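Local coordinates for A223 penton protein C-terminal domain-containing protein (Sulfolobus turreted icosahedral virus 1, PDB 6BO3) that probably serves as a penton turret protein of the viral capsid, helping to build the projections at the fivefold vertices from beta-sandwich domains, at residues 46-51 and 84-89; 57-62 and 95-100; 89-94 and 118-123. The protein carries 1 engineered substitution. One frame throughout, in Å; residues are numbered along the deposited sequence.

Interaction 1 of 3, residues 46-51 and 84-89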
loop_
_atom_site.group_PDB
_atom_site.type_symbol
_atom_site.label_atom_id
_atom_site.label_comp_id
_atom_site.label_asym_id
_atom_site.label_seq_id
_atom_site.Cartn_x
_atom_site.Cartn_y
_atom_site.Cartn_z
ATOM N N SER A 46 5.456 6.801 18.069
ATOM C CA SER A 46 5.969 6.745 16.705
ATOM C C SER A 46 5.206 5.618 16.036
ATOM O O SER A 46 5.129 4.536 16.612
ATOM C CB SER A 46 7.457 6.393 16.715
ATOM O OG SER A 46 8.217 7.415 17.321
ATOM N N GLY A 47 4.644 5.859 14.854
ATOM C CA GLY A 47 3.810 4.850 14.172
ATOM C C GLY A 47 2.782 5.493 13.271
ATOM O O GLY A 47 3.046 6.533 12.659
ATOM N N LEU A 48 1.597 4.884 13.199
ATOM C CA LEU A 48 0.623 5.203 12.174
ATOM C C LEU A 48 -0.781 5.067 12.740
ATOM O O LEU A 48 -1.050 4.189 13.560
ATOM C CB LEU A 48 0.740 4.247 10.960
ATOM C CG LEU A 48 2.055 4.009 10.187
ATOM C CD1 LEU A 48 1.952 2.773 9.291
ATOM C CD2 LEU A 48 2.419 5.219 9.361
ATOM N N LEU A 49 -1.642 5.972 12.319
ATOM C CA LEU A 49 -3.081 5.877 12.500
ATOM C C LEU A 49 -3.657 5.900 11.091
ATOM O O LEU A 49 -3.512 6.880 10.376
ATOM C CB LEU A 49 -3.614 7.044 13.307
ATOM C CG LEU A 49 -5.117 7.052 13.627
ATOM C CD1 LEU A 49 -5.345 8.012 14.787
ATOM C CD2 LEU A 49 -5.970 7.450 12.436
ATOM N N ILE A 50 -4.346 4.825 10.738
ATOM C CA ILE A 50 -4.794 4.556 9.384
ATOM C C ILE A 50 -6.302 4.577 9.320
ATOM O O ILE A 50 -6.966 3.820 10.032
ATOM C CB ILE A 50 -4.292 3.163 8.979
ATOM C CG1 ILE A 50 -2.766 3.119 9.139
ATOM C CG2 ILE A 50 -4.712 2.832 7.560
ATOM C CD1 ILE A 50 -2.152 1.749 9.316
ATOM N N ASN A 51 -6.834 5.437 8.461
ATOM C CA ASN A 51 -8.269 5.560 8.274
ATOM C C ASN A 51 -8.692 4.664 7.120
ATOM O O ASN A 51 -8.945 5.153 6.030
ATOM C CB ASN A 51 -8.654 7.013 7.993
ATOM C CG ASN A 51 -10.152 7.210 7.961
ATOM O OD1 ASN A 51 -10.905 6.386 8.516
ATOM N ND2 ASN A 51 -10.603 8.295 7.340
ATOM N N GLY A 84 -9.283 6.941 3.618
ATOM C CA GLY A 84 -8.036 6.293 3.203
ATOM C C GLY A 84 -6.744 6.983 3.643
ATOM O O GLY A 84 -5.651 6.525 3.318
ATOM N N GLN A 85 -6.845 8.096 4.353
ATOM C CA GLN A 85 -5.652 8.828 4.742
ATOM C C GLN A 85 -4.944 8.179 5.917
ATOM O O GLN A 85 -5.553 7.435 6.711
ATOM C CB GLN A 85 -5.959 10.303 5.029
ATOM C CG GLN A 85 -6.146 11.097 3.754
ATOM C CD GLN A 85 -6.114 12.587 3.985
ATOM O OE1 GLN A 85 -6.713 13.078 4.935
ATOM N NE2 GLN A 85 -5.411 13.317 3.118
ATOM N N ILE A 86 -3.645 8.450 5.996
ATOM C CA ILE A 86 -2.786 7.909 7.034
ATOM C C ILE A 86 -2.103 9.067 7.752
ATOM O O ILE A 86 -1.584 10.002 7.116
ATOM C CB ILE A 86 -1.729 6.945 6.477
ATOM C CG1 ILE A 86 -2.399 5.745 5.801
ATOM C CG2 ILE A 86 -0.776 6.443 7.561
ATOM C CD1 ILE A 86 -1.443 5.018 4.900
ATOM N N LEU A 87 -2.151 9.006 9.082
ATOM C CA LEU A 87 -1.466 9.970 9.938
ATOM C C LEU A 87 -0.213 9.289 10.537
ATOM O O LEU A 87 -0.272 8.289 11.287
ATOM C CB LEU A 87 -2.419 10.536 10.997
ATOM C CG LEU A 87 -1.841 11.490 12.052
ATOM C CD1 LEU A 87 -1.373 12.766 11.397
ATOM C CD2 LEU A 87 -2.855 11.833 13.124
ATOM N N LYS A 88 0.933 9.810 10.128
ATOM C CA LYS A 88 2.219 9.275 10.523
ATOM C C LYS A 88 2.761 10.126 11.678
ATOM O O LYS A 88 2.655 11.363 11.666
ATOM C CB LYS A 88 3.218 9.249 9.355
ATOM C CG LYS A 88 2.817 8.460 8.102
ATOM C CD LYS A 88 3.944 8.466 7.069
ATOM C CE LYS A 88 3.520 7.905 5.722
ATOM N NZ LYS A 88 4.682 7.417 4.910
ATOM N N PHE A 89 3.290 9.429 12.678
ATOM C CA PHE A 89 3.864 10.015 13.873
ATOM C C PHE A 89 5.327 9.637 13.945
ATOM O O PHE A 89 5.703 8.460 13.748
ATOM C CB PHE A 89 3.192 9.466 15.148
ATOM C CG PHE A 89 1.701 9.688 15.218
ATOM C CD1 PHE A 89 1.160 10.643 16.068
ATOM C CD2 PHE A 89 0.839 8.895 14.487
ATOM C CE1 PHE A 89 -0.213 10.824 16.159
ATOM C CE2 PHE A 89 -0.538 9.081 14.556
ATOM C CZ PHE A 89 -1.065 10.043 15.408
#

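Interaction 2 of 3, residues 57-62 and 95-100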
loop_
_atom_site.group_PDB
_atom_site.type_symbol
_atom_site.label_atom_id
_atom_site.label_comp_id
_atom_site.label_asym_id
_atom_site.label_seq_id
_atom_site.Cartn_x
_atom_site.Cartn_y
_atom_site.Cartn_z
ATOM N N ILE A 57 -12.731 11.102 9.528
ATOM C CA ILE A 57 -12.546 11.039 10.965
ATOM C C ILE A 57 -11.789 12.260 11.461
ATOM O O ILE A 57 -10.991 12.884 10.714
ATOM C CB ILE A 57 -11.834 9.737 11.453
ATOM C CG1 ILE A 57 -10.473 9.513 10.775
ATOM C CG2 ILE A 57 -12.698 8.498 11.232
ATOM C CD1 ILE A 57 -9.652 8.418 11.432
ATOM N N ASP A 58 -12.092 12.615 12.703
ATOM C CA ASP A 58 -11.411 13.702 13.408
ATOM C C ASP A 58 -10.517 13.147 14.495
ATOM O O ASP A 58 -10.956 12.360 15.352
ATOM C CB ASP A 58 -12.405 14.691 14.002
ATOM C CG ASP A 58 -13.388 15.208 12.980
ATOM O OD1 ASP A 58 -12.956 15.654 11.889
ATOM O OD2 ASP A 58 -14.602 15.161 13.274
ATOM N N VAL A 59 -9.258 13.573 14.473
ATOM C CA VAL A 59 -8.237 13.021 15.359
ATOM C C VAL A 59 -7.749 14.137 16.279
ATOM O O VAL A 59 -7.145 15.101 15.807
ATOM C CB VAL A 59 -7.048 12.416 14.577
ATOM C CG1 VAL A 59 -6.005 11.830 15.513
ATOM C CG2 VAL A 59 -7.504 11.339 13.597
ATOM N N LEU A 60 -8.016 14.011 17.581
ATOM C CA LEU A 60 -7.482 14.957 18.566
ATOM C C LEU A 60 -6.239 14.371 19.285
ATOM O O LEU A 60 -6.262 13.295 19.880
ATOM C CB LEU A 60 -8.588 15.402 19.524
ATOM C CG LEU A 60 -8.484 16.687 20.358
ATOM C CD1 LEU A 60 -8.011 17.919 19.593
ATOM C CD2 LEU A 60 -9.842 16.955 20.993
ATOM N N LEU A 61 -5.133 15.080 19.169
ATOM C CA LEU A 61 -3.896 14.708 19.834
ATOM C C LEU A 61 -3.739 15.615 21.045
ATOM O O LEU A 61 -3.611 16.829 20.901
ATOM C CB LEU A 61 -2.712 14.867 18.892
ATOM C CG LEU A 61 -2.778 14.105 17.565
ATOM C CD1 LEU A 61 -1.545 14.434 16.756
ATOM C CD2 LEU A 61 -2.935 12.604 17.720
ATOM N N LEU A 62 -3.751 15.020 22.233
ATOM C CA LEU A 62 -3.813 15.770 23.487
ATOM C C LEU A 62 -2.542 15.555 24.268
ATOM O O LEU A 62 -2.182 14.414 24.549
ATOM C CB LEU A 62 -4.964 15.281 24.369
ATOM C CG LEU A 62 -6.420 15.538 24.006
ATOM C CD1 LEU A 62 -6.788 14.824 22.726
ATOM C CD2 LEU A 62 -7.307 15.057 25.145
ATOM N N ALA A 95 -0.336 12.292 25.202
ATOM C CA ALA A 95 -0.897 11.500 26.295
ATOM C C ALA A 95 -2.159 10.728 25.891
ATOM O O ALA A 95 -2.454 9.709 26.491
ATOM C CB ALA A 95 -1.188 12.382 27.492
ATOM N N GLU A 96 -2.901 11.234 24.912
ATOM C CA GLU A 96 -4.148 10.603 24.447
ATOM C C GLU A 96 -4.390 10.951 22.983
ATOM O O GLU A 96 -4.104 12.081 22.567
ATOM C CB GLU A 96 -5.357 11.020 25.312
ATOM C CG GLU A 96 -6.655 10.330 24.906
ATOM C CD GLU A 96 -7.866 10.675 25.766
ATOM O OE1 GLU A 96 -8.865 9.929 25.671
ATOM O OE2 GLU A 96 -7.846 11.675 26.519
ATOM N N ILE A 97 -4.849 9.959 22.210
ATOM C CA ILE A 97 -5.347 10.140 20.849
ATOM C C ILE A 97 -6.861 9.886 20.893
ATOM O O ILE A 97 -7.315 8.816 21.355
ATOM C CB ILE A 97 -4.684 9.177 19.817
ATOM C CG1 ILE A 97 -3.160 9.340 19.761
ATOM C CG2 ILE A 97 -5.259 9.392 18.421
ATOM C CD1 ILE A 97 -2.441 8.110 19.226
ATOM N N ILE A 98 -7.635 10.869 20.456
ATOM C CA ILE A 98 -9.091 10.730 20.365
ATOM C C ILE A 98 -9.454 10.676 18.884
ATOM O O ILE A 98 -9.049 11.540 18.092
ATOM C CB ILE A 98 -9.845 11.854 21.114
ATOM C CG1 ILE A 98 -9.432 11.872 22.596
ATOM C CG2 ILE A 98 -11.363 11.684 20.978
ATOM C CD1 ILE A 98 -9.882 13.099 23.359
ATOM N N VAL A 99 -10.185 9.634 18.506
ATOM C CA VAL A 99 -10.716 9.515 17.152
ATOM C C VAL A 99 -12.234 9.633 17.195
ATOM O O VAL A 99 -12.877 8.912 17.973
ATOM C CB VAL A 99 -10.363 8.160 16.534
ATOM C CG1 VAL A 99 -11.071 7.981 15.199
ATOM C CG2 VAL A 99 -8.853 7.995 16.377
ATOM N N GLU A 100 -12.797 10.510 16.354
ATOM C CA GLU A 100 -14.247 10.715 16.270
ATOM C C GLU A 100 -14.755 10.633 14.825
ATOM O O GLU A 100 -14.152 11.209 13.913
ATOM C CB GLU A 100 -14.657 12.088 16.834
ATOM C CG GLU A 100 -14.187 12.419 18.252
ATOM C CD GLU A 100 -14.169 13.923 18.536
ATOM O OE1 GLU A 100 -14.891 14.683 17.857
ATOM O OE2 GLU A 100 -13.432 14.358 19.447
#

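Interaction 3 of 3, residues 89-94 and 118-123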
loop_
_atom_site.group_PDB
_atom_site.type_symbol
_atom_site.label_atom_id
_atom_site.label_comp_id
_atom_site.label_asym_id
_atom_site.label_seq_id
_atom_site.Cartn_x
_atom_site.Cartn_y
_atom_site.Cartn_z
ATOM N N PHE A 89 3.290 9.429 12.678
ATOM C CA PHE A 89 3.864 10.015 13.873
ATOM C C PHE A 89 5.327 9.637 13.945
ATOM O O PHE A 89 5.703 8.460 13.748
ATOM C CB PHE A 89 3.192 9.466 15.148
ATOM C CG PHE A 89 1.701 9.688 15.218
ATOM C CD1 PHE A 89 1.160 10.643 16.068
ATOM C CD2 PHE A 89 0.839 8.895 14.487
ATOM C CE1 PHE A 89 -0.213 10.824 16.159
ATOM C CE2 PHE A 89 -0.538 9.081 14.556
ATOM C CZ PHE A 89 -1.065 10.043 15.408
ATOM N N TYR A 90 6.157 10.621 14.271
ATOM C CA TYR A 90 7.511 10.331 14.713
ATOM C C TYR A 90 7.841 11.080 16.005
ATOM O O TYR A 90 7.943 12.318 16.008
ATOM C CB TYR A 90 8.580 10.646 13.644
ATOM C CG TYR A 90 9.959 10.310 14.167
ATOM C CD1 TYR A 90 10.902 11.308 14.433
ATOM C CD2 TYR A 90 10.303 8.994 14.472
ATOM C CE1 TYR A 90 12.150 10.995 14.953
ATOM C CE2 TYR A 90 11.538 8.671 14.992
ATOM C CZ TYR A 90 12.462 9.675 15.231
ATOM O OH TYR A 90 13.689 9.354 15.743
ATOM N N ASN A 91 8.044 10.313 17.074
ATOM C CA ASN A 91 8.499 10.815 18.382
ATOM C C ASN A 91 7.553 11.926 18.875
ATOM O O ASN A 91 7.995 12.979 19.310
ATOM C CB ASN A 91 9.983 11.271 18.322
ATOM C CG ASN A 91 10.582 11.603 19.709
ATOM O OD1 ASN A 91 10.497 10.815 20.643
ATOM N ND2 ASN A 91 11.211 12.772 19.827
ATOM N N VAL A 92 6.240 11.679 18.818
ATOM C CA VAL A 92 5.268 12.740 19.123
ATOM C C VAL A 92 4.846 12.585 20.595
ATOM O O VAL A 92 4.334 11.527 20.977
ATOM C CB VAL A 92 4.034 12.680 18.169
ATOM C CG1 VAL A 92 3.050 13.798 18.454
ATOM C CG2 VAL A 92 4.456 12.731 16.685
ATOM N N PRO A 93 5.070 13.621 21.427
ATOM C CA PRO A 93 4.673 13.531 22.826
ATOM C C PRO A 93 3.163 13.724 22.912
ATOM O O PRO A 93 2.651 14.808 22.651
ATOM C CB PRO A 93 5.447 14.669 23.497
ATOM C CG PRO A 93 5.685 15.672 22.417
ATOM C CD PRO A 93 5.546 14.976 21.086
ATOM N N ILE A 94 2.464 12.641 23.204
ATOM C CA ILE A 94 1.010 12.624 23.218
ATOM C C ILE A 94 0.671 11.841 24.458
ATOM O O ILE A 94 1.338 10.849 24.732
ATOM C CB ILE A 94 0.420 11.833 22.028
ATOM C CG1 ILE A 94 0.785 12.463 20.694
ATOM C CG2 ILE A 94 -1.095 11.731 22.148
ATOM C CD1 ILE A 94 0.441 11.585 19.508
ATOM N N THR A 118 4.838 2.322 18.375
ATOM C CA THR A 118 5.582 2.094 19.595
ATOM C C THR A 118 5.375 3.289 20.507
ATOM O O THR A 118 5.347 4.426 20.051
ATOM C CB THR A 118 7.095 1.925 19.316
ATOM O OG1 THR A 118 7.617 3.091 18.666
ATOM C CG2 THR A 118 7.356 0.711 18.424
ATOM N N ILE A 119 5.181 3.026 21.790
ATOM C CA ILE A 119 5.239 4.069 22.810
ATOM C C ILE A 119 6.591 3.974 23.484
ATOM O O ILE A 119 7.010 2.896 23.892
ATOM C CB ILE A 119 4.128 3.912 23.867
ATOM C CG1 ILE A 119 2.762 3.924 23.194
ATOM C CG2 ILE A 119 4.218 5.025 24.920
ATOM C CD1 ILE A 119 1.651 3.419 24.098
ATOM N N HIS A 120 7.288 5.103 23.588
ATOM C CA HIS A 120 8.616 5.116 24.169
ATOM C C HIS A 120 8.868 6.463 24.840
ATOM O O HIS A 120 8.034 7.348 24.762
ATOM C CB HIS A 120 9.667 4.821 23.078
ATOM C CG HIS A 120 9.512 5.648 21.850
ATOM N ND1 HIS A 120 9.836 6.987 21.812
ATOM C CD2 HIS A 120 9.061 5.331 20.612
ATOM C CE1 HIS A 120 9.611 7.454 20.597
ATOM N NE2 HIS A 120 9.125 6.472 19.853
ATOM N N PRO A 121 10.022 6.632 25.500
ATOM C CA PRO A 121 10.198 7.973 26.067
ATOM C C PRO A 121 10.401 9.010 24.959
ATOM O O PRO A 121 10.738 8.643 23.837
ATOM C CB PRO A 121 11.444 7.844 26.949
ATOM C CG PRO A 121 12.120 6.580 26.542
ATOM C CD PRO A 121 11.123 5.715 25.832
ATOM N N LEU A 122 10.177 10.282 25.266
ATOM C CA LEU A 122 10.499 11.363 24.333
ATOM C C LEU A 122 11.994 11.416 24.036
ATOM O O LEU A 122 12.799 11.716 24.902
ATOM C CB LEU A 122 10.047 12.727 24.886
ATOM C CG LEU A 122 10.266 13.923 23.950
ATOM C CD1 LEU A 122 9.497 13.735 22.645
ATOM C CD2 LEU A 122 9.880 15.246 24.593
ATOM N N PHE A 123 12.358 11.139 22.794
ATOM C CA PHE A 123 13.745 11.176 22.393
ATOM C C PHE A 123 14.207 12.595 22.084
ATOM O O PHE A 123 13.408 13.425 21.702
ATOM C CB PHE A 123 13.932 10.262 21.190
ATOM C CG PHE A 123 13.762 8.804 21.512
ATOM C CD1 PHE A 123 14.154 8.292 22.744
ATOM C CD2 PHE A 123 13.245 7.931 20.563
ATOM C CE1 PHE A 123 14.021 6.950 23.033
ATOM C CE2 PHE A 123 13.109 6.582 20.846
ATOM C CZ PHE A 123 13.494 6.093 22.083
#

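Interaction 1 of 3, residues 46-51 and 84-89
L49 and F89 meet on the buried face of the D–G strand pair of a viral jelly roll, in the BIDG sheet: lettering the strands in chain order from B (20-28), 44-53 is D and 85-93 is G. The two run antiparallel, and the pair L49–L87 is the regular part of the ladder. The N of L87 reaches the O of L49 at 2.8 Å and 175°, and the N of L49 returns a 2.9 Å bond to the O of L87. At one end, around the corner at G47, the N of G47 holds the O of F89 at 3.0 Å.

L49, L87 and F89 all point to the interior. With its CG anti to the carbonyl carbon (chi1 -58°), the F89 ring leans back over the neighbouring strand and presents its edge, so that CE2 lies 3.9 Å from the CB of L49. I57, V59 and L61 of the opposing sheet, with I79 and L81, close over this layer.

The other face, carrying L48, I50, I86 and K88, is more open, although I86 itself is buried. The I50 and I86 chains run side by side at a relaxed 4.1 Å between CG2 of I50 and CG1 of I86. K88 extends away toward E132, a long and weak ion pair. Its root is nonetheless pressed hard against L48, which lies alongside and points the same way: CD2 of L48 is only 3.5 Å from CG of K88, closer than usual carbon contact.

Interaction 2 of 3, residues 57-62 and 95-100
The carbonyl O of L62 is gripped by two consecutive amides of the partner strand, A95 N at 2.9 Å and E96 N at the longer distance of 3.3 Å. Because A95 and E96 thus both face L62, the pairing starts with a classic beta bulge, and beyond it the ladder is regular. The shortest bond runs from L60 N to I98 O, 2.7 Å; it and its return bond lie in the planes of their carbonyls, as do the two bonds joining D58 and E100.

Side chains alternate between two faces. On the inner one, I97 is wedged between two neighbours, all three chains pointing the same way: its CG2 meets V59 CG1 at 3.9 Å, and its CG1 meets L61 CD2, also at 3.9 Å. I57 holds CG1 between its backbone N and carbonyl carbon (chi1 56°), so that CD1 of I57 lies 4.0 Å from CG1 of V99. L49 of the opposing sheet packs against I97.

The outer face mixes apolar and acidic groups. L62 crosses I98, CD1 to CD1 at 3.6 Å, and its other methyl, CD2, lies 3.7 Å from OE2 of E96, whose extended chain runs alongside. At the far end, OD2 of D58 and OE1 of E100 come near without touching, and D102 adds a third acid beside D58, which may raise the proton affinity of the D58 carboxylate.

An antiparallel pair flanked by strands 34-38 and 78-81, with one apolar face turned to a second sheet, matches the E–H pair of the CHEF sheet in a viral jelly roll.

Interaction 3 of 3, residues 89-94 and 118-123
No backbone ladder joins 89-94 to 118-123: the closest CA atoms, those of N91 and L122, are 6.3 Å apart, and N91 takes a left-handed conformation (phi 55°) that lets its side chain bridge the gap.

With CG anti to the backbone N (chi1 -171°), the N91 side chain swings its amide out from the corner toward F123 and uses it much as a strand uses a peptide group. OD1 accepts from F123 N at 2.9 Å, and ND2 gives a 3.0 Å bond to F123 O, leaving the amide plane at a tilt to do so. Both polar backbone atoms of one residue are therefore held by a single amide. OD1 takes a second bond from S44, while ND2 also has a weak one to V125 O.

The positive phi marks a G1 beta bulge, in which N91 and V92 both face F45. Here strand G of the jelly roll bends near its end, still paired with F45, before the chain crosses to the other sheet.

H120 stands next to the amide edge to edge. OD1 of N91 lies near the imidazole plane, 3.5 Å from CE1, and the two flat groups are only 12° from coplanar although the side chains cross at about a right angle. The ring is fixed from both nitrogens: ND1 donates to P121 O at 2.8 Å, with the oxygen in the ring plane, and NE2 bonds to S46 OG. Over one imidazole face sits F123, whose CE2 is 3.4 Å above the plane and offset toward the rim. L122 comes in obliquely from above the N91 amide plane, its CD1 3.4 Å from N91 ND2 and, more loosely, 4.2 Å from P93 CB.

All three contacts sit in the N-terminal jelly roll, on the same side of the chain's centre. Interactions 1 and 2, with centres about 12 Å apart, belong to the two facing sheets; their segments alternate along the chain, since strand 57-62 follows 44-53 and 96-101 follows 85-93. L49 and F89 of interaction 1 pack on I97, V99 and L61 of interaction 2, which closes the sandwich. Interaction 3, its centre about 14 Å and 15 Å from those of interactions 1 and 2, shares F89 and strand 85-93 with interaction 1 and joins it through S46, bonded to T118 and H120. It follows interaction 1 in the chain, alternates with interaction 2, and lies where the chain crosses between sheets.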